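PDB 5D6A: predicted ATPase of the ABC class from Vibrio vulnificus, which probably binds and hydrolyses ATP, and is captured here as a two-subunit assembly with the non-hydrolysable analogue AMP-PNP. Local coordinates for residues 215-220 / 225-230; 261-264 / 270-273; 277-282 / 300-305; 283-286 / 290-293. One frame throughout, in Å; residues are numbered along the deposited sequence.

Contact 1: residues 215-220 / 225-230; sequences ILPRVA and LPMKDA. With ANP (phosphoaminophosphonic acid-adenylate ester), chain C.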
loop_
_atom_site.group_PDB
_atom_site.type_symbol
_atom_site.label_atom_id
_atom_site.label_comp_id
_atom_site.label_asym_id
_atom_site.label_seq_id
_atom_site.Cartn_x
_atom_site.Cartn_y
_atom_site.Cartn_z
ATOM N N ILE A 215 23.063 -0.512 14.908
ATOM C CA ILE A 215 22.765 0.540 13.950
ATOM C C ILE A 215 21.292 0.364 13.591
ATOM O O ILE A 215 20.922 -0.554 12.857
ATOM C CB ILE A 215 23.675 0.471 12.713
ATOM C CG1 ILE A 215 25.137 0.622 13.141
ATOM C CG2 ILE A 215 23.315 1.569 11.725
ATOM C CD1 ILE A 215 26.125 0.606 11.994
ATOM N N LEU A 216 20.460 1.248 14.134
ATOM C CA LEU A 216 19.009 1.184 13.949
ATOM C C LEU A 216 18.476 1.772 12.627
ATOM O O LEU A 216 17.706 1.109 11.935
ATOM C CB LEU A 216 18.312 1.863 15.135
ATOM C CG LEU A 216 18.767 1.410 16.529
ATOM C CD1 LEU A 216 18.007 2.157 17.614
ATOM C CD2 LEU A 216 18.607 -0.089 16.701
ATOM N N PRO A 217 18.883 3.006 12.265
ATOM C CA PRO A 217 18.351 3.603 11.032
ATOM C C PRO A 217 18.769 2.885 9.752
ATOM O O PRO A 217 19.890 2.377 9.667
ATOM C CB PRO A 217 18.948 5.012 11.046
ATOM C CG PRO A 217 20.230 4.851 11.777
ATOM C CD PRO A 217 19.929 3.855 12.863
ATOM N N ARG A 218 17.865 2.859 8.768
ATOM C CA ARG A 218 18.132 2.222 7.485
ATOM C C ARG A 218 18.612 3.305 6.526
ATOM O O ARG A 218 18.524 4.489 6.847
ATOM C CB ARG A 218 16.878 1.532 6.932
ATOM C CG ARG A 218 16.057 0.747 7.954
ATOM C CD ARG A 218 16.905 -0.017 8.965
ATOM N NE ARG A 218 17.787 -1.015 8.376
ATOM C CZ ARG A 218 18.771 -1.625 9.034
ATOM N NH1 ARG A 218 19.035 -1.318 10.301
ATOM N NH2 ARG A 218 19.520 -2.529 8.416
ATOM N N VAL A 219 19.112 2.919 5.353
ATOM C CA VAL A 219 19.612 3.917 4.398
ATOM C C VAL A 219 18.500 4.874 3.978
ATOM O O VAL A 219 18.730 6.075 3.827
ATOM C CB VAL A 219 20.273 3.295 3.137
ATOM C CG1 VAL A 219 21.410 2.362 3.528
ATOM C CG2 VAL A 219 19.266 2.558 2.275
ATOM N N ALA A 220 17.295 4.338 3.810
ATOM C CA ALA A 220 16.149 5.144 3.403
ATOM C C ALA A 220 14.852 4.436 3.765
ATOM O O ALA A 220 14.870 3.316 4.276
ATOM C CB ALA A 220 16.206 5.416 1.908
ATOM N N LEU A 225 18.372 -1.993 4.236
ATOM C CA LEU A 225 19.801 -2.064 4.579
ATOM C C LEU A 225 20.141 -0.964 5.578
ATOM O O LEU A 225 19.450 0.048 5.632
ATOM C CB LEU A 225 20.677 -1.942 3.326
ATOM C CG LEU A 225 20.783 -3.169 2.412
ATOM C CD1 LEU A 225 19.424 -3.721 2.020
ATOM C CD2 LEU A 225 21.592 -2.812 1.174
ATOM N N PRO A 226 21.218 -1.148 6.361
ATOM C CA PRO A 226 21.582 -0.168 7.385
ATOM C C PRO A 226 22.268 1.088 6.865
ATOM O O PRO A 226 22.975 1.044 5.859
ATOM C CB PRO A 226 22.561 -0.940 8.262
ATOM C CG PRO A 226 23.231 -1.875 7.319
ATOM C CD PRO A 226 22.188 -2.259 6.303
HETATM N N MSE A 227 22.064 2.190 7.578
HETATM C CA MSE A 227 22.679 3.466 7.240
HETATM C C MSE A 227 24.119 3.426 7.656
HETATM O O MSE A 227 24.430 3.030 8.783
HETATM C CB MSE A 227 21.976 4.577 8.016
HETATM C CG MSE A 227 22.555 5.965 7.745
HETATM SE SE MSE A 227 21.740 7.255 8.992
HETATM C CE MSE A 227 20.098 7.599 7.958
ATOM N N LYS A 228 25.017 3.818 6.754
ATOM C CA LYS A 228 26.437 3.861 7.085
ATOM C C LYS A 228 26.711 5.253 7.644
ATOM O O LYS A 228 26.114 6.237 7.197
ATOM C CB LYS A 228 27.324 3.570 5.866
ATOM C CG LYS A 228 27.416 4.691 4.839
ATOM C CD LYS A 228 28.409 4.345 3.738
ATOM C CE LYS A 228 28.713 5.544 2.850
ATOM N NZ LYS A 228 27.502 6.094 2.182
ATOM N N ASP A 229 27.610 5.331 8.619
ATOM C CA ASP A 229 27.940 6.597 9.277
ATOM C C ASP A 229 26.720 7.104 10.040
ATOM O O ASP A 229 26.218 8.197 9.785
ATOM C CB ASP A 229 28.439 7.655 8.277
ATOM C CG ASP A 229 29.685 7.214 7.519
ATOM O OD1 ASP A 229 30.158 7.990 6.660
ATOM O OD2 ASP A 229 30.192 6.099 7.775
ATOM N N ALA A 230 26.241 6.278 10.964
ATOM C CA ALA A 230 25.099 6.614 11.803
ATOM C C ALA A 230 25.546 6.639 13.255
ATOM O O ALA A 230 26.599 6.102 13.594
ATOM C CB ALA A 230 23.989 5.595 11.613
HETATM P PG ANP C . 7.887 9.274 14.832
HETATM O O1G ANP C . 7.937 8.034 15.689
HETATM O O2G ANP C . 6.993 9.138 13.620
HETATM O O3G ANP C . 7.665 10.526 15.645
HETATM P PB ANP C . 10.705 10.483 14.853
HETATM O O1B ANP C . 10.978 10.050 16.262
HETATM O O2B ANP C . 10.212 11.895 14.638
HETATM N N3B ANP C . 9.504 9.405 14.161
HETATM P PA ANP C . 12.387 9.155 13.019
HETATM O O1A ANP C . 13.132 8.033 13.691
HETATM O O2A ANP C . 11.110 8.842 12.279
HETATM O O3A ANP C . 12.110 10.330 14.082
HETATM O "O5'" ANP C . 13.372 9.879 11.981
HETATM C "C5'" ANP C . 14.657 10.323 12.390
HETATM C "C4'" ANP C . 15.576 10.436 11.182
HETATM O "O4'" ANP C . 16.932 10.357 11.628
HETATM C "C3'" ANP C . 15.385 9.314 10.171
HETATM O "O3'" ANP C . 15.556 9.816 8.838
HETATM C "C2'" ANP C . 16.458 8.306 10.518
HETATM O "O2'" ANP C . 16.953 7.634 9.355
HETATM C "C1'" ANP C . 17.538 9.134 11.206
HETATM N N9 ANP C . 18.114 8.429 12.377
HETATM C C8 ANP C . 17.435 7.788 13.353
HETATM N N7 ANP C . 18.296 7.257 14.259
HETATM C C5 ANP C . 19.545 7.561 13.866
HETATM C C6 ANP C . 20.917 7.309 14.365
HETATM N N6 ANP C . 21.121 6.605 15.502
HETATM N N1 ANP C . 21.953 7.806 13.651
HETATM C C2 ANP C . 21.766 8.512 12.515
HETATM N N3 ANP C . 20.541 8.772 12.012
HETATM C C4 ANP C . 19.418 8.334 12.629
#
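The adenine end of the nucleotide site is built on a short antiparallel turn of chain, in which Pro217, Arg218 and Val219 run against Leu225, Pro226 and Met227. Arg218 and Pro226 form a non-hydrogen-bonded pair, so the backbone bonds fall on its flanks: Met227 N donates a hydrogen bond to Pro217 O at 3.0 Å, and Val219 N another to Leu225 O at 2.9 Å. A proline suits position 226, since no N-H is needed there to join the two segments.

Three apolar groups gather round the adenine. Pro217 CG sits against the ring system, 3.5 Å from ANP C5; its compact, conformationally restricted ring presents a ready apolar surface to the base. Met227, a selenomethionine, has CG anti to the backbone N (chi1 179°), which sends the chain toward the nucleotide, where SE lies 3.6 Å from ANP N3. The small methyl of Ala230 lets the base approach closely, CB being 3.6 Å from ANP N1, and the same methyl packs on Pro217 CG at 3.8 Å.

Behind the pocket Arg218 folds back over the turn, its chain bent at chi2 and chi3. One face of its guanidinium covers Pro226 CA, while NH1 bonds Leu216 O at 3.2 Å within the guanidinium plane. NH2 forms a salt bridge with Asp289, which probably fixes the group. Ile215 completes the packing, its CG2 turned to Ala230 CB. ABC-type ATPases commonly hold the base against side chains from a loop N-terminal to the P-loop; here proline, selenomethionine and alanine line that adenine pocket.

Contact 2: residues 261-264 / 270-273; sequences TLIV and GKST. With ANP (phosphoaminophosphonic acid-adenylate ester), chain C.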
loop_
_atom_site.group_PDB
_atom_site.type_symbol
_atom_site.label_atom_id
_atom_site.label_comp_id
_atom_site.label_asym_id
_atom_site.label_seq_id
_atom_site.Cartn_x
_atom_site.Cartn_y
_atom_site.Cartn_z
ATOM N N THR A 261 5.981 0.736 28.364
ATOM C CA THR A 261 7.196 1.502 28.106
ATOM C C THR A 261 6.911 2.577 27.060
ATOM O O THR A 261 6.419 2.281 25.969
ATOM C CB THR A 261 8.335 0.597 27.601
ATOM O OG1 THR A 261 8.583 -0.442 28.556
ATOM C CG2 THR A 261 9.615 1.402 27.386
ATOM N N LEU A 262 7.214 3.826 27.396
ATOM C CA LEU A 262 6.987 4.934 26.480
ATOM C C LEU A 262 8.285 5.393 25.841
ATOM O O LEU A 262 9.345 5.376 26.473
ATOM C CB LEU A 262 6.343 6.112 27.210
ATOM C CG LEU A 262 5.000 5.836 27.880
ATOM C CD1 LEU A 262 4.488 7.105 28.542
ATOM C CD2 LEU A 262 3.992 5.304 26.872
ATOM N N ILE A 263 8.186 5.797 24.579
ATOM C CA ILE A 263 9.316 6.315 23.820
ATOM C C ILE A 263 8.933 7.730 23.400
ATOM O O ILE A 263 8.190 7.925 22.441
ATOM C CB ILE A 263 9.635 5.429 22.600
ATOM C CG1 ILE A 263 10.080 4.042 23.076
ATOM C CG2 ILE A 263 10.729 6.058 21.746
ATOM C CD1 ILE A 263 10.397 3.073 21.957
ATOM N N VAL A 264 9.438 8.712 24.139
ATOM C CA VAL A 264 9.108 10.111 23.888
ATOM C C VAL A 264 10.258 10.894 23.260
ATOM O O VAL A 264 11.314 10.339 22.951
ATOM C CB VAL A 264 8.682 10.807 25.196
ATOM C CG1 VAL A 264 7.478 10.098 25.797
ATOM C CG2 VAL A 264 9.829 10.851 26.199
ATOM N N GLY A 270 14.387 10.117 16.346
ATOM C CA GLY A 270 14.651 8.675 16.262
ATOM C C GLY A 270 13.727 7.737 17.023
ATOM O O GLY A 270 14.125 6.622 17.348
ATOM N N LYS A 271 12.496 8.168 17.292
ATOM C CA LYS A 271 11.541 7.342 18.037
ATOM C C LYS A 271 11.027 6.182 17.192
ATOM O O LYS A 271 11.026 5.038 17.647
ATOM C CB LYS A 271 10.366 8.177 18.546
ATOM C CG LYS A 271 10.773 9.353 19.427
ATOM C CD LYS A 271 9.573 10.116 19.977
ATOM C CE LYS A 271 8.744 10.801 18.898
ATOM N NZ LYS A 271 9.522 11.825 18.152
ATOM N N SER A 272 10.582 6.473 15.971
ATOM C CA SER A 272 10.095 5.425 15.071
ATOM C C SER A 272 11.206 4.471 14.694
ATOM O O SER A 272 10.984 3.266 14.618
ATOM C CB SER A 272 9.493 6.003 13.792
ATOM O OG SER A 272 8.225 6.576 14.032
ATOM N N THR A 273 12.398 5.009 14.453
ATOM C CA THR A 273 13.544 4.186 14.081
ATOM C C THR A 273 13.828 3.138 15.157
ATOM O O THR A 273 14.146 1.987 14.845
ATOM C CB THR A 273 14.796 5.043 13.834
ATOM O OG1 THR A 273 14.530 5.980 12.784
ATOM C CG2 THR A 273 15.983 4.172 13.444
HETATM P PG ANP C . 7.887 9.274 14.832
HETATM O O1G ANP C . 7.937 8.034 15.689
HETATM O O2G ANP C . 6.993 9.138 13.620
HETATM O O3G ANP C . 7.665 10.526 15.645
HETATM P PB ANP C . 10.705 10.483 14.853
HETATM O O1B ANP C . 10.978 10.050 16.262
HETATM O O2B ANP C . 10.212 11.895 14.638
HETATM N N3B ANP C . 9.504 9.405 14.161
HETATM P PA ANP C . 12.387 9.155 13.019
HETATM O O1A ANP C . 13.132 8.033 13.691
HETATM O O2A ANP C . 11.110 8.842 12.279
HETATM O O3A ANP C . 12.110 10.330 14.082
HETATM O "O5'" ANP C . 13.372 9.879 11.981
HETATM C "C5'" ANP C . 14.657 10.323 12.390
HETATM C "C4'" ANP C . 15.576 10.436 11.182
HETATM O "O4'" ANP C . 16.932 10.357 11.628
HETATM C "C3'" ANP C . 15.385 9.314 10.171
HETATM O "O3'" ANP C . 15.556 9.816 8.838
HETATM C "C2'" ANP C . 16.458 8.306 10.518
HETATM O "O2'" ANP C . 16.953 7.634 9.355
HETATM C "C1'" ANP C . 17.538 9.134 11.206
HETATM N N9 ANP C . 18.114 8.429 12.377
HETATM C C8 ANP C . 17.435 7.788 13.353
HETATM N N7 ANP C . 18.296 7.257 14.259
HETATM C C5 ANP C . 19.545 7.561 13.866
HETATM C C6 ANP C . 20.917 7.309 14.365
HETATM N N6 ANP C . 21.121 6.605 15.502
HETATM N N1 ANP C . 21.953 7.806 13.651
HETATM C C2 ANP C . 21.766 8.512 12.515
HETATM N N3 ANP C . 20.541 8.772 12.012
HETATM C C4 ANP C . 19.418 8.334 12.629
#
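One oxygen of the beta-phosphate, ANP O1B, is gripped from several directions by the start of helix 271-280. Lys271 N reaches it at 2.6 Å with an N-H...O angle of 147°, Lys271 NZ comes from the other end of the same residue at 3.0 Å, and Gly270 N adds a weak third bond. Gly270 N also bonds the bridging ANP O3A at 3.2 Å. To bring both its nitrogens to one phosphate oxygen, the lysine chain curls at chi3 (-65°) and chi4 (-62°), and its methylenes lie along the end of strand 260-264, CD being 3.4 Å from Val264 C. NZ bonds Gly266 O as well, so the ammonium is held between loop and phosphate.

This strand-loop-helix with backbone amides on the phosphates matches a P-loop (Walker A). Gly270, at the N-cap, has a positive phi that other residues rarely tolerate. Thr273, still in the first turn of the helix, takes the alpha-phosphate: OG1 bonds ANP O1A at 2.6 Å, and N bonds the same oxygen at 3.2 Å. Beneath the lysine, Ile263 turns its CG2 to Lys271 CB at 3.9 Å, a branched residue filling the buried step between strand and helix beside Val408 and Met425.

Contact 3: residues 277-282 / 300-305; sequences AIERSI and AMKIRA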
loop_
_atom_site.group_PDB
_atom_site.type_symbol
_atom_site.label_atom_id
_atom_site.label_comp_id
_atom_site.label_asym_id
_atom_site.label_seq_id
_atom_site.Cartn_x
_atom_site.Cartn_y
_atom_site.Cartn_z
ATOM N N ALA A 277 13.013 -0.948 14.683
ATOM C CA ALA A 277 14.017 -1.977 14.916
ATOM C C ALA A 277 13.461 -3.041 15.855
ATOM O O ALA A 277 13.719 -4.232 15.681
ATOM C CB ALA A 277 15.280 -1.364 15.496
ATOM N N ILE A 278 12.688 -2.605 16.845
ATOM C CA ILE A 278 12.082 -3.519 17.803
ATOM C C ILE A 278 11.028 -4.392 17.122
ATOM O O ILE A 278 11.052 -5.613 17.274
ATOM C CB ILE A 278 11.465 -2.762 19.001
ATOM C CG1 ILE A 278 12.568 -2.078 19.814
ATOM C CG2 ILE A 278 10.701 -3.712 19.916
ATOM C CD1 ILE A 278 12.058 -1.195 20.932
ATOM N N GLU A 279 10.127 -3.776 16.355
ATOM C CA GLU A 279 9.056 -4.524 15.682
ATOM C C GLU A 279 9.626 -5.558 14.720
ATOM O O GLU A 279 9.038 -6.627 14.543
ATOM C CB GLU A 279 8.098 -3.598 14.913
ATOM C CG GLU A 279 8.602 -3.174 13.539
ATOM C CD GLU A 279 7.670 -2.225 12.818
ATOM O OE1 GLU A 279 7.023 -1.399 13.485
ATOM O OE2 GLU A 279 7.615 -2.281 11.573
ATOM N N ARG A 280 10.759 -5.236 14.095
ATOM C CA ARG A 280 11.388 -6.158 13.146
ATOM C C ARG A 280 12.309 -7.175 13.804
ATOM O O ARG A 280 12.656 -8.182 13.194
ATOM C CB ARG A 280 12.117 -5.403 12.035
ATOM C CG ARG A 280 11.150 -4.696 11.110
ATOM C CD ARG A 280 11.708 -4.511 9.716
ATOM N NE ARG A 280 10.604 -4.423 8.762
ATOM C CZ ARG A 280 9.905 -5.476 8.325
ATOM N NH1 ARG A 280 10.171 -6.707 8.764
ATOM N NH2 ARG A 280 8.915 -5.300 7.457
ATOM N N SER A 281 12.687 -6.922 15.051
ATOM C CA SER A 281 13.538 -7.856 15.781
ATOM C C SER A 281 12.799 -9.142 16.165
ATOM O O SER A 281 13.353 -9.986 16.866
ATOM C CB SER A 281 14.149 -7.183 17.005
ATOM O OG SER A 281 15.030 -6.147 16.594
ATOM N N ILE A 282 11.545 -9.274 15.730
ATOM C CA ILE A 282 10.805 -10.523 15.949
ATOM C C ILE A 282 11.444 -11.591 15.066
ATOM O O ILE A 282 11.248 -12.786 15.281
ATOM C CB ILE A 282 9.301 -10.416 15.607
ATOM C CG1 ILE A 282 9.104 -9.983 14.145
ATOM C CG2 ILE A 282 8.601 -9.459 16.564
ATOM C CD1 ILE A 282 7.655 -9.889 13.724
ATOM N N ALA A 300 5.138 -10.205 19.492
ATOM C CA ALA A 300 4.860 -8.763 19.471
ATOM C C ALA A 300 4.152 -8.331 18.186
ATOM O O ALA A 300 4.637 -8.592 17.083
ATOM C CB ALA A 300 6.146 -7.975 19.655
HETATM N N MSE A 301 3.006 -7.667 18.342
HETATM C CA MSE A 301 2.201 -7.209 17.209
HETATM C C MSE A 301 2.040 -5.721 17.213
HETATM O O MSE A 301 1.588 -5.144 18.200
HETATM C CB MSE A 301 0.811 -7.844 17.306
HETATM C CG MSE A 301 -0.196 -7.304 16.281
HETATM SE SE MSE A 301 0.354 -7.707 14.428
HETATM C CE MSE A 301 0.163 -9.662 14.523
ATOM N N LYS A 302 2.401 -5.081 16.106
ATOM C CA LYS A 302 2.235 -3.644 15.991
ATOM C C LYS A 302 0.856 -3.382 15.435
ATOM O O LYS A 302 0.491 -3.898 14.381
ATOM C CB LYS A 302 3.303 -3.010 15.098
ATOM C CG LYS A 302 3.188 -1.491 15.005
ATOM C CD LYS A 302 4.471 -0.876 14.474
ATOM C CE LYS A 302 4.443 0.647 14.450
ATOM N NZ LYS A 302 3.453 1.211 13.491
ATOM N N ILE A 303 0.083 -2.588 16.163
ATOM C CA ILE A 303 -1.262 -2.264 15.741
ATOM C C ILE A 303 -1.325 -0.796 15.348
ATOM O O ILE A 303 -0.648 0.048 15.930
ATOM C CB ILE A 303 -2.304 -2.598 16.833
ATOM C CG1 ILE A 303 -2.084 -1.757 18.094
ATOM C CG2 ILE A 303 -2.242 -4.079 17.184
ATOM C CD1 ILE A 303 -3.088 -2.040 19.192
ATOM N N ARG A 304 -2.135 -0.518 14.334
ATOM C CA ARG A 304 -2.320 0.826 13.820
ATOM C C ARG A 304 -3.753 0.937 13.338
ATOM O O ARG A 304 -4.532 -0.011 13.465
ATOM C CB ARG A 304 -1.348 1.098 12.668
ATOM C CG ARG A 304 -1.486 0.143 11.489
ATOM C CD ARG A 304 -0.481 0.459 10.395
ATOM N NE ARG A 304 -0.675 1.799 9.842
ATOM C CZ ARG A 304 0.141 2.375 8.960
ATOM N NH1 ARG A 304 -0.123 3.600 8.523
ATOM N NH2 ARG A 304 1.224 1.740 8.517
ATOM N N ALA A 305 -4.104 2.089 12.782
ATOM C CA ALA A 305 -5.450 2.293 12.279
ATOM C C ALA A 305 -5.567 1.790 10.844
ATOM O O ALA A 305 -4.687 2.027 10.021
ATOM C CB ALA A 305 -5.820 3.765 12.354
#
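The last turn of helix 271-280 and the residues just after it pass over the short strand 301-302, coming nearest at Glu279 and Lys302, whose CA atoms are 6.9 Å apart. No hydrogen bond joins the two segments directly; the contact is made by two pairs of side chains pointing at each other.

The apolar pair is Ile282 and Ala300. Ile282 places CG1 between its backbone N and carbonyl carbon (chi1 58°), which leaves CG2 to face Ala300, just ahead of the strand, 4.2 Å from Ala300 CB and 4.1 Å from Ala300 O. A branched side chain reaches the neighbouring segment from just beyond the helix end, and the small alanine lets it come close.

The charged pair is Glu279 and Lys302. Lys302 extends from the strand toward the helix with CG anti to its backbone N (chi1 -178°) and turns only at its last bond. Glu279 OE1 is modelled 4.4 Å from Lys302 NZ, too far for a salt bridge, and its exact place is doubtful. The firm partner of the lysine ammonium is Glu501.

Gln502 stitches the two segments together from outside: its NE2 bonds both Glu279 O and Ala300 O, and its OE1 bonds Lys302 N. Strand 301-302 forms one border of the parallel part of the nucleotide-binding sheet, pairing with strand 357-361, whose Leu359 touches both Glu279 and Lys302. Met301 points away from helix 271-280 and packs on Trp346 of helix 339-352, so the two helices cover opposite sides of this edge strand.

Contact 4: residues 283-286 / 290-293; sequences YNHI and GREY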
loop_
_atom_site.group_PDB
_atom_site.type_symbol
_atom_site.label_atom_id
_atom_site.label_comp_id
_atom_site.label_asym_id
_atom_site.label_seq_id
_atom_site.Cartn_x
_atom_site.Cartn_y
_atom_site.Cartn_z
ATOM N N TYR A 283 12.183 -11.136 14.053
ATOM C CA TYR A 283 12.918 -12.021 13.159
ATOM C C TYR A 283 14.402 -11.871 13.443
ATOM O O TYR A 283 14.831 -10.879 14.031
ATOM C CB TYR A 283 12.705 -11.650 11.690
ATOM C CG TYR A 283 11.277 -11.620 11.214
ATOM C CD1 TYR A 283 10.558 -12.796 11.029
ATOM C CD2 TYR A 283 10.664 -10.420 10.887
ATOM C CE1 TYR A 283 9.254 -12.770 10.570
ATOM C CE2 TYR A 283 9.364 -10.384 10.425
ATOM C CZ TYR A 283 8.663 -11.560 10.267
ATOM O OH TYR A 283 7.369 -11.529 9.804
ATOM N N ASN A 284 15.181 -12.852 13.007
ATOM C CA ASN A 284 16.626 -12.817 13.151
ATOM C C ASN A 284 17.201 -12.125 11.922
ATOM O O ASN A 284 16.677 -12.285 10.819
ATOM C CB ASN A 284 17.189 -14.236 13.249
ATOM C CG ASN A 284 16.643 -15.006 14.437
ATOM O OD1 ASN A 284 16.347 -14.435 15.487
ATOM N ND2 ASN A 284 16.518 -16.316 14.277
ATOM N N HIS A 285 18.266 -11.349 12.109
ATOM C CA HIS A 285 18.906 -10.654 10.991
ATOM C C HIS A 285 20.326 -11.146 10.740
ATOM O O HIS A 285 20.971 -11.713 11.627
ATOM C CB HIS A 285 18.886 -9.140 11.206
ATOM C CG HIS A 285 17.521 -8.536 11.073
ATOM N ND1 HIS A 285 16.663 -8.388 12.142
ATOM C CD2 HIS A 285 16.860 -8.060 9.991
ATOM C CE1 HIS A 285 15.537 -7.838 11.724
ATOM N NE2 HIS A 285 15.631 -7.630 10.424
ATOM N N ILE A 286 20.799 -10.919 9.516
ATOM C CA ILE A 286 22.133 -11.349 9.103
ATOM C C ILE A 286 23.222 -10.484 9.728
ATOM O O ILE A 286 22.942 -9.381 10.197
ATOM C CB ILE A 286 22.296 -11.310 7.566
ATOM C CG1 ILE A 286 22.243 -9.865 7.041
ATOM C CG2 ILE A 286 21.242 -12.186 6.898
ATOM C CD1 ILE A 286 22.399 -9.749 5.541
ATOM N N GLY A 290 23.175 -4.582 11.398
ATOM C CA GLY A 290 23.025 -3.529 12.395
ATOM C C GLY A 290 22.011 -3.888 13.469
ATOM O O GLY A 290 22.017 -3.301 14.551
ATOM N N ARG A 291 21.143 -4.858 13.174
ATOM C CA ARG A 291 20.108 -5.294 14.113
ATOM C C ARG A 291 20.270 -6.752 14.556
ATOM O O ARG A 291 19.463 -7.247 15.345
ATOM C CB ARG A 291 18.732 -5.125 13.461
ATOM C CG ARG A 291 18.384 -3.691 13.098
ATOM C CD ARG A 291 17.174 -3.618 12.179
ATOM N NE ARG A 291 17.464 -4.209 10.870
ATOM C CZ ARG A 291 16.618 -4.239 9.842
ATOM N NH1 ARG A 291 15.403 -3.708 9.938
ATOM N NH2 ARG A 291 17.000 -4.801 8.699
ATOM N N GLU A 292 21.310 -7.435 14.072
ATOM C CA GLU A 292 21.505 -8.858 14.408
ATOM C C GLU A 292 21.703 -9.162 15.903
ATOM O O GLU A 292 21.788 -10.324 16.286
ATOM C CB GLU A 292 22.636 -9.508 13.583
ATOM C CG GLU A 292 24.068 -9.053 13.872
ATOM C CD GLU A 292 24.419 -7.695 13.298
ATOM O OE1 GLU A 292 23.505 -6.923 12.932
ATOM O OE2 GLU A 292 25.630 -7.400 13.213
ATOM N N TYR A 293 21.807 -8.132 16.737
ATOM C CA TYR A 293 21.921 -8.355 18.176
ATOM C C TYR A 293 20.797 -7.647 18.922
ATOM O O TYR A 293 20.958 -7.215 20.067
ATOM C CB TYR A 293 23.311 -7.992 18.704
ATOM C CG TYR A 293 24.350 -9.019 18.322
ATOM C CD1 TYR A 293 24.446 -10.220 19.019
ATOM C CD2 TYR A 293 25.232 -8.800 17.267
ATOM C CE1 TYR A 293 25.388 -11.176 18.678
ATOM C CE2 TYR A 293 26.182 -9.749 16.919
ATOM C CZ TYR A 293 26.254 -10.937 17.627
ATOM O OH TYR A 293 27.194 -11.888 17.293
#
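Stacking carries the centre of this contact: the guanidinium of Arg291 lies flat on the imidazole of His285, their centres 4.0 Å apart and planes inclined by 28°. His285 NE2 sits over the middle of the guanidinium, and the overlap spreads to one side, Arg291 NH2 being 3.5 Å from His285 CD2. The arginine bends at chi3 (-66°), which folds the flat group over the ring instead of letting it run on past. Two planar groups suit such a place because they pack face on while the N-H groups at the guanidinium rim stay available. The nearby positive charge would probably discourage protonation of the histidine.

Among the charged interactions, Arg291 NE makes a salt bridge with Asp289 and NH1 another with Asp224. Asp289 also binds Arg218, so one carboxylate draws two arginines close together.

A hydrogen bond shapes the turn itself. Gly290 N bonds Glu292 OE1 at 2.8 Å, on the syn lone pair of the carboxylate, because the glutamate chain bends at chi2 (-76°) and folds back over the preceding residues. Glycine suits position 290, where phi is positive.

Packing closes the mouth of the turn. Glu292 CB rests against two successive carbonyls, 3.4 Å from His285 O and 3.4 Å from Ile286 O, where the two backbones come close without a direct hydrogen bond between them. His285 also touches Thr124, whose strand 124-125 pairs with the weakly bonded strand 284-285. The whole is a tight connecting loop between strands 284-285 and 294-296 of different sheets, held by an arginine-histidine stack instead of hairpin pairing.

Overall arrangement
Along the chain contacts 1, 2 and 3 follow in series, and contact 4 lies within the span between the two segments of contact 3. Contacts 1 and 2 both touch the nucleotide, adenine and phosphates respectively, with centres about 17 Å apart, and meet where Leu216 and Pro217 pack on Thr273. Helix 271-280 joins contact 2 at its start to contact 3 at its end, centres about 12 Å apart, over the same mixed sheet. Contact 4 backs contact 1, about 13 Å away between centres, through Ile215 with Gly290. Helix 271-280 thus runs from the P-loop to the sheet edge, while the adenine-side loops pack against it and against the loop that follows it.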